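Local coordinates for protein Rubredoxin\:oxygen oxidoreductase (Desulfovibrio gigas, PDB 1E5D) that catalyses the four-electron reduction of one oxygen molecule to two water molecules, using a diiron centre and FMN, at residues L39-D49 against V66-V76; D365-V373 against Q384-A395. One frame throughout, in Å; residues are numbered along the deposited sequence.

Contact 1 (L39-D49 against V66-V76); sequences LVEDEKTTLFD and VIDPKKIDYLV
T45 opens the pairing of two parallel strands, 46-48 and 74-76, whose axes run 4.8 Å apart and 16° from parallel. Joined through helix 56-64, these neighbours form a beta-alpha-beta unit of the metallo-beta-lactamase-like fold. Among the backbone bonds, T45 O takes both D73 N, at 2.8 Å, and Y74 N. Further along, L47 N donates to Y74 O at 3.0 Å, L47 O accepts from V76 N, and D49 N closes the series on V76 O.

Side-chain polar contacts gather around T45 and D73. D73 OD2 receives T45 N at 3.0 Å through its anti lone pair. K44 bends along its chain so that CG rests 3.3 Å from Y74 CE2 while NZ donates to Y74 OH at 3.1 Å. T46 OG1 lies at the edge of the Y74 ring, and F101 meets that ring edge-to-face.

Apolar contacts complete the join. L39 meets V66 tip to tip, CD2 to CB 3.6 Å, and extends CD1 to I72. L47 CB packs on L75 CD2 at 3.6 Å, while T46 CG2 meets V76 CG2 on the sheet face that carries Y74.

T45 is thus gripped at its N-H by D73 OD2 and at its carbonyl by D73 N and Y74 N, which fixes how the two chains come together; beside it, K44 NZ links Y74 OH to E98, its salt-bridge partner.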
loop_
_atom_site.group_PDB
_atom_site.type_symbol
_atom_site.label_atom_id
_atom_site.label_comp_id
_atom_site.label_asym_id
_atom_site.label_seq_id
_atom_site.Cartn_x
_atom_site.Cartn_y
_atom_site.Cartn_z
ATOM N N LEU A 39 7.339 8.753 -37.616
ATOM C CA LEU A 39 8.175 9.352 -38.638
ATOM C C LEU A 39 7.339 9.735 -39.859
ATOM O O LEU A 39 6.722 8.868 -40.482
ATOM C CB LEU A 39 9.269 8.364 -39.045
ATOM C CG LEU A 39 10.292 8.895 -40.045
ATOM C CD1 LEU A 39 11.073 10.042 -39.422
ATOM C CD2 LEU A 39 11.215 7.784 -40.520
ATOM N N VAL A 40 7.310 11.018 -40.189
ATOM C CA VAL A 40 6.585 11.486 -41.364
ATOM C C VAL A 40 7.537 12.027 -42.430
ATOM O O VAL A 40 8.219 13.036 -42.238
ATOM C CB VAL A 40 5.558 12.575 -41.003
ATOM C CG1 VAL A 40 4.830 13.034 -42.257
ATOM C CG2 VAL A 40 4.587 12.062 -39.956
ATOM N N GLU A 41 7.575 11.327 -43.564
ATOM C CA GLU A 41 8.410 11.735 -44.684
ATOM C C GLU A 41 7.764 12.841 -45.514
ATOM O O GLU A 41 6.760 12.570 -46.172
ATOM C CB GLU A 41 8.693 10.535 -45.585
ATOM C CG GLU A 41 9.802 9.648 -45.027
ATOM C CD GLU A 41 10.105 8.481 -45.944
ATOM O OE1 GLU A 41 9.165 7.733 -46.297
ATOM O OE2 GLU A 41 11.288 8.320 -46.310
ATOM N N ASP A 42 8.345 14.025 -45.456
ATOM C CA ASP A 42 8.024 15.191 -46.262
ATOM C C ASP A 42 9.324 15.900 -46.671
ATOM O O ASP A 42 10.424 15.381 -46.455
ATOM C CB ASP A 42 7.101 16.162 -45.541
ATOM C CG ASP A 42 6.196 16.950 -46.463
ATOM O OD1 ASP A 42 6.476 17.021 -47.678
ATOM O OD2 ASP A 42 5.192 17.516 -45.986
ATOM N N GLU A 43 9.196 17.084 -47.266
ATOM C CA GLU A 43 10.402 17.840 -47.624
ATOM C C GLU A 43 11.130 18.149 -46.314
ATOM O O GLU A 43 12.310 17.870 -46.143
ATOM C CB GLU A 43 10.080 19.091 -48.421
ATOM C CG GLU A 43 8.789 19.081 -49.212
ATOM C CD GLU A 43 8.579 17.867 -50.092
ATOM O OE1 GLU A 43 9.574 17.303 -50.596
ATOM O OE2 GLU A 43 7.410 17.462 -50.286
ATOM N N LYS A 44 10.351 18.716 -45.403
ATOM C CA LYS A 44 10.700 18.799 -43.995
ATOM C C LYS A 44 10.330 17.469 -43.339
ATOM O O LYS A 44 9.154 17.197 -43.086
ATOM C CB LYS A 44 9.981 19.978 -43.354
ATOM C CG LYS A 44 10.728 21.290 -43.322
ATOM C CD LYS A 44 11.888 21.372 -44.290
ATOM C CE LYS A 44 13.014 22.251 -43.780
ATOM N NZ LYS A 44 12.518 23.370 -42.934
ATOM N N THR A 45 11.317 16.610 -43.091
ATOM C CA THR A 45 10.983 15.302 -42.531
ATOM C C THR A 45 10.867 15.374 -41.011
ATOM O O THR A 45 11.751 15.878 -40.319
ATOM C CB THR A 45 12.003 14.221 -42.921
ATOM O OG1 THR A 45 11.847 13.904 -44.308
ATOM C CG2 THR A 45 11.722 12.947 -42.136
ATOM N N THR A 46 9.745 14.862 -40.496
ATOM C CA THR A 46 9.421 15.089 -39.096
ATOM C C THR A 46 9.194 13.826 -38.278
ATOM O O THR A 46 8.580 12.850 -38.699
ATOM C CB THR A 46 8.150 15.962 -38.976
ATOM O OG1 THR A 46 8.373 17.198 -39.653
ATOM C CG2 THR A 46 7.885 16.283 -37.518
ATOM N N LEU A 47 9.718 13.894 -37.063
ATOM C CA LEU A 47 9.570 12.885 -36.029
ATOM C C LEU A 47 8.613 13.379 -34.954
ATOM O O LEU A 47 8.842 14.425 -34.331
ATOM C CB LEU A 47 10.937 12.585 -35.436
ATOM C CG LEU A 47 11.197 11.198 -34.863
ATOM C CD1 LEU A 47 11.620 11.342 -33.416
ATOM C CD2 LEU A 47 9.980 10.304 -34.992
ATOM N N PHE A 48 7.513 12.661 -34.708
ATOM C CA PHE A 48 6.595 13.019 -33.636
ATOM C C PHE A 48 6.844 12.081 -32.452
ATOM O O PHE A 48 7.016 10.892 -32.724
ATOM C CB PHE A 48 5.134 12.920 -34.054
ATOM C CG PHE A 48 4.738 13.841 -35.192
ATOM C CD1 PHE A 48 5.124 13.559 -36.493
ATOM C CD2 PHE A 48 3.984 14.976 -34.941
ATOM C CE1 PHE A 48 4.760 14.411 -37.522
ATOM C CE2 PHE A 48 3.620 15.827 -35.971
ATOM C CZ PHE A 48 4.011 15.547 -37.272
ATOM N N ASP A 49 6.853 12.629 -31.249
ATOM C CA ASP A 49 7.122 11.899 -30.017
ATOM C C ASP A 49 8.580 11.424 -30.006
ATOM O O ASP A 49 9.336 11.719 -30.930
ATOM C CB ASP A 49 6.202 10.695 -29.851
ATOM C CG ASP A 49 4.741 10.966 -30.142
ATOM O OD1 ASP A 49 4.343 12.145 -29.997
ATOM O OD2 ASP A 49 3.989 10.024 -30.494
ATOM N N VAL A 66 14.095 3.696 -42.578
ATOM C CA VAL A 66 13.375 4.524 -43.528
ATOM C C VAL A 66 14.284 5.577 -44.150
ATOM O O VAL A 66 14.201 5.888 -45.332
ATOM C CB VAL A 66 12.195 5.219 -42.819
ATOM C CG1 VAL A 66 11.445 6.122 -43.784
ATOM C CG2 VAL A 66 11.256 4.192 -42.200
ATOM N N ILE A 67 15.156 6.126 -43.314
ATOM C CA ILE A 67 15.937 7.296 -43.663
ATOM C C ILE A 67 17.068 7.531 -42.680
ATOM O O ILE A 67 16.993 7.114 -41.523
ATOM C CB ILE A 67 15.022 8.542 -43.680
ATOM C CG1 ILE A 67 15.584 9.694 -44.508
ATOM C CG2 ILE A 67 14.695 8.974 -42.254
ATOM C CD1 ILE A 67 14.917 11.030 -44.297
ATOM N N ASP A 68 18.129 8.197 -43.116
ATOM C CA ASP A 68 19.208 8.544 -42.199
ATOM C C ASP A 68 18.704 9.566 -41.190
ATOM O O ASP A 68 18.191 10.613 -41.595
ATOM C CB ASP A 68 20.428 9.119 -42.925
ATOM C CG ASP A 68 21.675 9.027 -42.068
ATOM O OD1 ASP A 68 21.772 9.715 -41.034
ATOM O OD2 ASP A 68 22.576 8.242 -42.432
ATOM N N PRO A 69 18.841 9.268 -39.907
ATOM C CA PRO A 69 18.337 10.172 -38.865
ATOM C C PRO A 69 18.765 11.624 -39.048
ATOM O O PRO A 69 18.015 12.521 -38.657
ATOM C CB PRO A 69 18.950 9.582 -37.589
ATOM C CG PRO A 69 19.070 8.129 -37.902
ATOM C CD PRO A 69 19.470 8.064 -39.350
ATOM N N LYS A 70 19.932 11.891 -39.620
ATOM C CA LYS A 70 20.416 13.268 -39.762
ATOM C C LYS A 70 19.634 14.041 -40.821
ATOM O O LYS A 70 19.835 15.248 -40.977
ATOM C CB LYS A 70 21.912 13.295 -40.084
ATOM C CG LYS A 70 22.251 13.268 -41.558
ATOM C CD LYS A 70 23.026 12.033 -41.970
ATOM C CE LYS A 70 24.040 12.294 -43.067
ATOM N NZ LYS A 70 23.424 12.585 -44.390
ATOM N N LYS A 71 18.747 13.359 -41.536
ATOM C CA LYS A 71 17.885 13.983 -42.528
ATOM C C LYS A 71 16.610 14.513 -41.893
ATOM O O LYS A 71 15.894 15.317 -42.493
ATOM C CB LYS A 71 17.536 12.984 -43.639
ATOM C CG LYS A 71 18.740 12.167 -44.085
ATOM C CD LYS A 71 18.693 11.803 -45.554
ATOM C CE LYS A 71 19.301 12.890 -46.428
ATOM N NZ LYS A 71 19.494 12.395 -47.822
ATOM N N ILE A 72 16.321 14.063 -40.673
ATOM C CA ILE A 72 15.137 14.566 -39.984
ATOM C C ILE A 72 15.319 16.048 -39.687
ATOM O O ILE A 72 16.379 16.452 -39.198
ATOM C CB ILE A 72 14.859 13.823 -38.665
ATOM C CG1 ILE A 72 14.456 12.356 -38.837
ATOM C CG2 ILE A 72 13.829 14.589 -37.842
ATOM C CD1 ILE A 72 14.402 11.608 -37.521
ATOM N N ASP A 73 14.317 16.880 -39.965
ATOM C CA ASP A 73 14.523 18.301 -39.703
ATOM C C ASP A 73 13.788 18.735 -38.439
ATOM O O ASP A 73 14.263 19.592 -37.697
ATOM C CB ASP A 73 14.032 19.178 -40.855
ATOM C CG ASP A 73 14.581 18.814 -42.214
ATOM O OD1 ASP A 73 15.748 19.177 -42.487
ATOM O OD2 ASP A 73 13.843 18.173 -42.994
ATOM N N TYR A 74 12.617 18.134 -38.259
ATOM C CA TYR A 74 11.705 18.583 -37.224
ATOM C C TYR A 74 11.467 17.522 -36.156
ATOM O O TYR A 74 11.347 16.332 -36.436
ATOM C CB TYR A 74 10.354 18.963 -37.835
ATOM C CG TYR A 74 10.335 20.247 -38.626
ATOM C CD1 TYR A 74 11.262 21.258 -38.397
ATOM C CD2 TYR A 74 9.374 20.444 -39.613
ATOM C CE1 TYR A 74 11.222 22.428 -39.139
ATOM C CE2 TYR A 74 9.329 21.607 -40.352
ATOM C CZ TYR A 74 10.258 22.596 -40.111
ATOM O OH TYR A 74 10.215 23.758 -40.848
ATOM N N LEU A 75 11.389 18.024 -34.931
ATOM C CA LEU A 75 11.021 17.190 -33.795
ATOM C C LEU A 75 9.785 17.798 -33.153
ATOM O O LEU A 75 9.825 18.957 -32.745
ATOM C CB LEU A 75 12.166 17.066 -32.794
ATOM C CG LEU A 75 13.413 16.325 -33.294
ATOM C CD1 LEU A 75 14.542 16.419 -32.286
ATOM C CD2 LEU A 75 13.074 14.877 -33.603
ATOM N N VAL A 76 8.691 17.046 -33.082
ATOM C CA VAL A 76 7.524 17.612 -32.398
ATOM C C VAL A 76 7.341 16.928 -31.050
ATOM O O VAL A 76 7.018 15.739 -30.997
ATOM C CB VAL A 76 6.243 17.477 -33.232
ATOM C CG1 VAL A 76 5.032 17.827 -32.381
ATOM C CG2 VAL A 76 6.294 18.363 -34.469
#

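Contact 2 (D365-V373 against Q384-A395); sequences DMPATPVKV and QLKTMAQTIARA
V371 and M388 lie alongside, pointing opposite ways, the sulfur SD of M388 3.7 Å from V371 CG2. A chi1 of -164° swings CG away from the M388 nitrogen, and the extended chain reaches out of the helix and across the 368-371 backbone: CG lies beside A368 CB, and CE ends 3.6 Å from T369 O and close to P370 CA. The two branches of V371 part company. CG2 turns to M388, while CG1 faces L385, which crosses the valine obliquely and brings CD2 to 3.7 Å from V371 CB.

Farther along the helix, T391 offers its methyl rather than its hydroxyl. CG2 touches A368 CB at 3.6 Å, whereas OG1 turns back to T387 O, approaching from above the carbonyl plane. The P367 side chain is directed roughly perpendicular to that of I392, its CG 4.1 Å from I392 CG1 and 4.0 Å from A395 CB. No direct hydrogen bond spans the segments; one water donates to Q384 OE1 and, weakly, to K372 O.

L385 and I392 also touch helix 265-279, as does A389, directed away from the strand. A helix running 165° to an outermost strand of a five-stranded parallel sheet, order 2-1-3-4-5, is the closing alpha-beta unit of the flavodoxin fold.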
loop_
_atom_site.group_PDB
_atom_site.type_symbol
_atom_site.label_atom_id
_atom_site.label_comp_id
_atom_site.label_asym_id
_atom_site.label_seq_id
_atom_site.Cartn_x
_atom_site.Cartn_y
_atom_site.Cartn_z
ATOM N N ASP A 365 -22.283 9.006 -2.683
ATOM C CA ASP A 365 -23.560 8.975 -1.969
ATOM C C ASP A 365 -23.597 7.797 -0.996
ATOM O O ASP A 365 -23.350 6.656 -1.375
ATOM C CB ASP A 365 -24.733 8.919 -2.942
ATOM C CG ASP A 365 -24.865 10.139 -3.831
ATOM O OD1 ASP A 365 -24.083 11.108 -3.717
ATOM O OD2 ASP A 365 -25.787 10.142 -4.682
ATOM N N MET A 366 -23.910 8.075 0.259
ATOM C CA MET A 366 -23.972 7.133 1.357
ATOM C C MET A 366 -25.388 6.951 1.889
ATOM O O MET A 366 -25.735 7.384 2.988
ATOM C CB MET A 366 -23.082 7.596 2.516
ATOM C CG MET A 366 -21.707 8.073 2.084
ATOM S SD MET A 366 -20.456 6.785 2.140
ATOM C CE MET A 366 -20.952 5.835 3.570
ATOM N N PRO A 367 -26.232 6.282 1.121
ATOM C CA PRO A 367 -27.621 6.101 1.543
ATOM C C PRO A 367 -27.717 5.260 2.808
ATOM O O PRO A 367 -28.613 5.393 3.642
ATOM C CB PRO A 367 -28.240 5.349 0.364
ATOM C CG PRO A 367 -27.093 4.679 -0.313
ATOM C CD PRO A 367 -25.934 5.629 -0.160
ATOM N N ALA A 368 -26.763 4.345 2.981
ATOM C CA ALA A 368 -26.834 3.478 4.156
ATOM C C ALA A 368 -25.705 3.763 5.135
ATOM O O ALA A 368 -24.581 4.114 4.797
ATOM C CB ALA A 368 -26.829 2.036 3.700
ATOM N N THR A 369 -26.048 3.609 6.404
ATOM C CA THR A 369 -25.147 3.761 7.528
ATOM C C THR A 369 -24.134 2.623 7.529
ATOM O O THR A 369 -24.533 1.480 7.287
ATOM C CB THR A 369 -25.922 3.741 8.859
ATOM O OG1 THR A 369 -27.330 3.684 8.591
ATOM C CG2 THR A 369 -25.681 5.023 9.637
ATOM N N PRO A 370 -22.864 2.895 7.768
ATOM C CA PRO A 370 -21.870 1.822 7.837
ATOM C C PRO A 370 -22.225 0.800 8.907
ATOM O O PRO A 370 -22.646 1.164 10.003
ATOM C CB PRO A 370 -20.574 2.548 8.223
ATOM C CG PRO A 370 -20.789 3.928 7.679
ATOM C CD PRO A 370 -22.242 4.218 7.956
ATOM N N VAL A 371 -22.035 -0.462 8.538
ATOM C CA VAL A 371 -22.174 -1.577 9.460
ATOM C C VAL A 371 -20.829 -1.867 10.125
ATOM O O VAL A 371 -19.821 -2.162 9.487
ATOM C CB VAL A 371 -22.693 -2.835 8.749
ATOM C CG1 VAL A 371 -22.750 -4.013 9.711
ATOM C CG2 VAL A 371 -24.058 -2.558 8.140
ATOM N N LYS A 372 -20.810 -1.762 11.450
ATOM C CA LYS A 372 -19.628 -2.130 12.216
ATOM C C LYS A 372 -19.996 -3.223 13.218
ATOM O O LYS A 372 -21.088 -3.248 13.773
ATOM C CB LYS A 372 -19.029 -0.916 12.910
ATOM C CG LYS A 372 -19.640 -0.548 14.248
ATOM C CD LYS A 372 -19.690 0.958 14.437
ATOM C CE LYS A 372 -19.147 1.388 15.790
ATOM N NZ LYS A 372 -18.990 2.871 15.863
ATOM N N VAL A 373 -19.068 -4.139 13.444
ATOM C CA VAL A 373 -19.276 -5.286 14.306
ATOM C C VAL A 373 -18.120 -5.475 15.281
ATOM O O VAL A 373 -16.960 -5.410 14.875
ATOM C CB VAL A 373 -19.420 -6.582 13.484
ATOM C CG1 VAL A 373 -19.575 -7.777 14.412
ATOM C CG2 VAL A 373 -20.590 -6.466 12.523
ATOM N N GLN A 384 -27.909 -7.200 9.396
ATOM C CA GLN A 384 -27.598 -5.789 9.148
ATOM C C GLN A 384 -26.979 -5.587 7.771
ATOM O O GLN A 384 -27.325 -4.667 7.025
ATOM C CB GLN A 384 -26.648 -5.286 10.224
ATOM C CG GLN A 384 -27.321 -4.919 11.535
ATOM C CD GLN A 384 -26.584 -3.748 12.173
ATOM O OE1 GLN A 384 -25.461 -3.892 12.660
ATOM N NE2 GLN A 384 -27.228 -2.587 12.149
ATOM N N LEU A 385 -26.037 -6.462 7.409
ATOM C CA LEU A 385 -25.350 -6.234 6.136
ATOM C C LEU A 385 -26.286 -6.405 4.953
ATOM O O LEU A 385 -26.268 -5.553 4.056
ATOM C CB LEU A 385 -24.126 -7.157 6.068
ATOM C CG LEU A 385 -23.010 -6.722 7.031
ATOM C CD1 LEU A 385 -22.182 -7.903 7.492
ATOM C CD2 LEU A 385 -22.145 -5.663 6.363
ATOM N N LYS A 386 -27.092 -7.463 4.946
ATOM C CA LYS A 386 -28.062 -7.691 3.873
ATOM C C LYS A 386 -28.970 -6.476 3.706
ATOM O O LYS A 386 -29.318 -6.014 2.620
ATOM C CB LYS A 386 -28.885 -8.938 4.160
ATOM C CG LYS A 386 -30.266 -8.945 3.530
ATOM C CD LYS A 386 -31.293 -9.602 4.443
ATOM C CE LYS A 386 -32.711 -9.413 3.924
ATOM N NZ LYS A 386 -33.465 -8.400 4.715
ATOM N N THR A 387 -29.357 -5.936 4.857
ATOM C CA THR A 387 -30.116 -4.698 4.891
ATOM C C THR A 387 -29.304 -3.581 4.249
ATOM O O THR A 387 -29.806 -2.837 3.404
ATOM C CB THR A 387 -30.475 -4.303 6.336
ATOM O OG1 THR A 387 -31.471 -5.201 6.842
ATOM C CG2 THR A 387 -31.072 -2.908 6.396
ATOM N N MET A 388 -28.037 -3.473 4.648
ATOM C CA MET A 388 -27.161 -2.458 4.062
ATOM C C MET A 388 -27.083 -2.608 2.546
ATOM O O MET A 388 -27.271 -1.640 1.808
ATOM C CB MET A 388 -25.765 -2.543 4.678
ATOM C CG MET A 388 -24.911 -1.314 4.437
ATOM S SD MET A 388 -23.149 -1.613 4.719
ATOM C CE MET A 388 -22.532 0.072 4.641
ATOM N N ALA A 389 -26.824 -3.828 2.092
ATOM C CA ALA A 389 -26.786 -4.175 0.682
ATOM C C ALA A 389 -28.088 -3.818 -0.026
ATOM O O ALA A 389 -28.089 -3.387 -1.179
ATOM C CB ALA A 389 -26.516 -5.664 0.509
ATOM N N GLN A 390 -29.207 -4.004 0.670
ATOM C CA GLN A 390 -30.503 -3.692 0.070
ATOM C C GLN A 390 -30.713 -2.194 -0.065
ATOM O O GLN A 390 -31.203 -1.721 -1.095
ATOM C CB GLN A 390 -31.624 -4.326 0.895
ATOM C CG GLN A 390 -31.999 -5.694 0.329
ATOM C CD GLN A 390 -32.817 -6.501 1.312
ATOM O OE1 GLN A 390 -33.309 -5.965 2.303
ATOM N NE2 GLN A 390 -32.954 -7.788 1.027
ATOM N N THR A 391 -30.338 -1.429 0.955
ATOM C CA THR A 391 -30.440 0.022 0.843
ATOM C C THR A 391 -29.643 0.555 -0.340
ATOM O O THR A 391 -30.153 1.244 -1.226
ATOM C CB THR A 391 -29.941 0.686 2.136
ATOM O OG1 THR A 391 -30.750 0.202 3.219
ATOM C CG2 THR A 391 -30.094 2.197 2.093
ATOM N N ILE A 392 -28.351 0.226 -0.361
ATOM C CA ILE A 392 -27.496 0.718 -1.444
ATOM C C ILE A 392 -28.012 0.256 -2.799
ATOM O O ILE A 392 -28.154 1.046 -3.740
ATOM C CB ILE A 392 -26.038 0.277 -1.222
ATOM C CG1 ILE A 392 -25.360 0.999 -0.056
ATOM C CG2 ILE A 392 -25.234 0.429 -2.501
ATOM C CD1 ILE A 392 -24.194 0.261 0.562
ATOM N N ALA A 393 -28.326 -1.033 -2.946
ATOM C CA ALA A 393 -28.828 -1.480 -4.245
ATOM C C ALA A 393 -30.105 -0.747 -4.634
ATOM O O ALA A 393 -30.320 -0.450 -5.808
ATOM C CB ALA A 393 -29.081 -2.973 -4.241
ATOM N N ARG A 394 -30.953 -0.459 -3.650
ATOM C CA ARG A 394 -32.205 0.222 -3.975
ATOM C C ARG A 394 -31.857 1.560 -4.614
ATOM O O ARG A 394 -32.363 1.945 -5.659
ATOM C CB ARG A 394 -33.078 0.439 -2.747
ATOM C CG ARG A 394 -34.484 -0.120 -2.856
ATOM C CD ARG A 394 -34.843 -1.005 -1.675
ATOM N NE ARG A 394 -34.894 -2.421 -2.029
ATOM C CZ ARG A 394 -35.402 -3.375 -1.258
ATOM N NH1 ARG A 394 -35.911 -3.068 -0.072
ATOM N NH2 ARG A 394 -35.404 -4.640 -1.662
ATOM N N ALA A 395 -30.941 2.245 -3.934
ATOM C CA ALA A 395 -30.491 3.548 -4.416
ATOM C C ALA A 395 -29.861 3.428 -5.796
ATOM O O ALA A 395 -30.075 4.296 -6.647
ATOM C CB ALA A 395 -29.515 4.148 -3.420
HETATM O O HOH W 1 -23.771 -1.130 13.232
#

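In the fold
The two contacts illustrate how one chain builds two unlike alpha-beta modules. Contact 1 lies in the metallo-beta-lactamase-like module; contact 2 sets the last helix against an outermost strand of the flavodoxin module. Their centres lie 59 Å apart, on opposite sides of the chain's centre, and their nearest atoms about 38 Å apart. Contact 1 reaches toward the diiron site at one end: in one of two conformers, the D49 side chain, hydrogen-bonded to Q78, is about 9 Å from the mu-oxo-diiron and about 7 Å from the side chain of the iron ligand H79. In contact 2 the L385 side chain is about 11 Å from a bound FMN, and the contact lies away from the known binding sites.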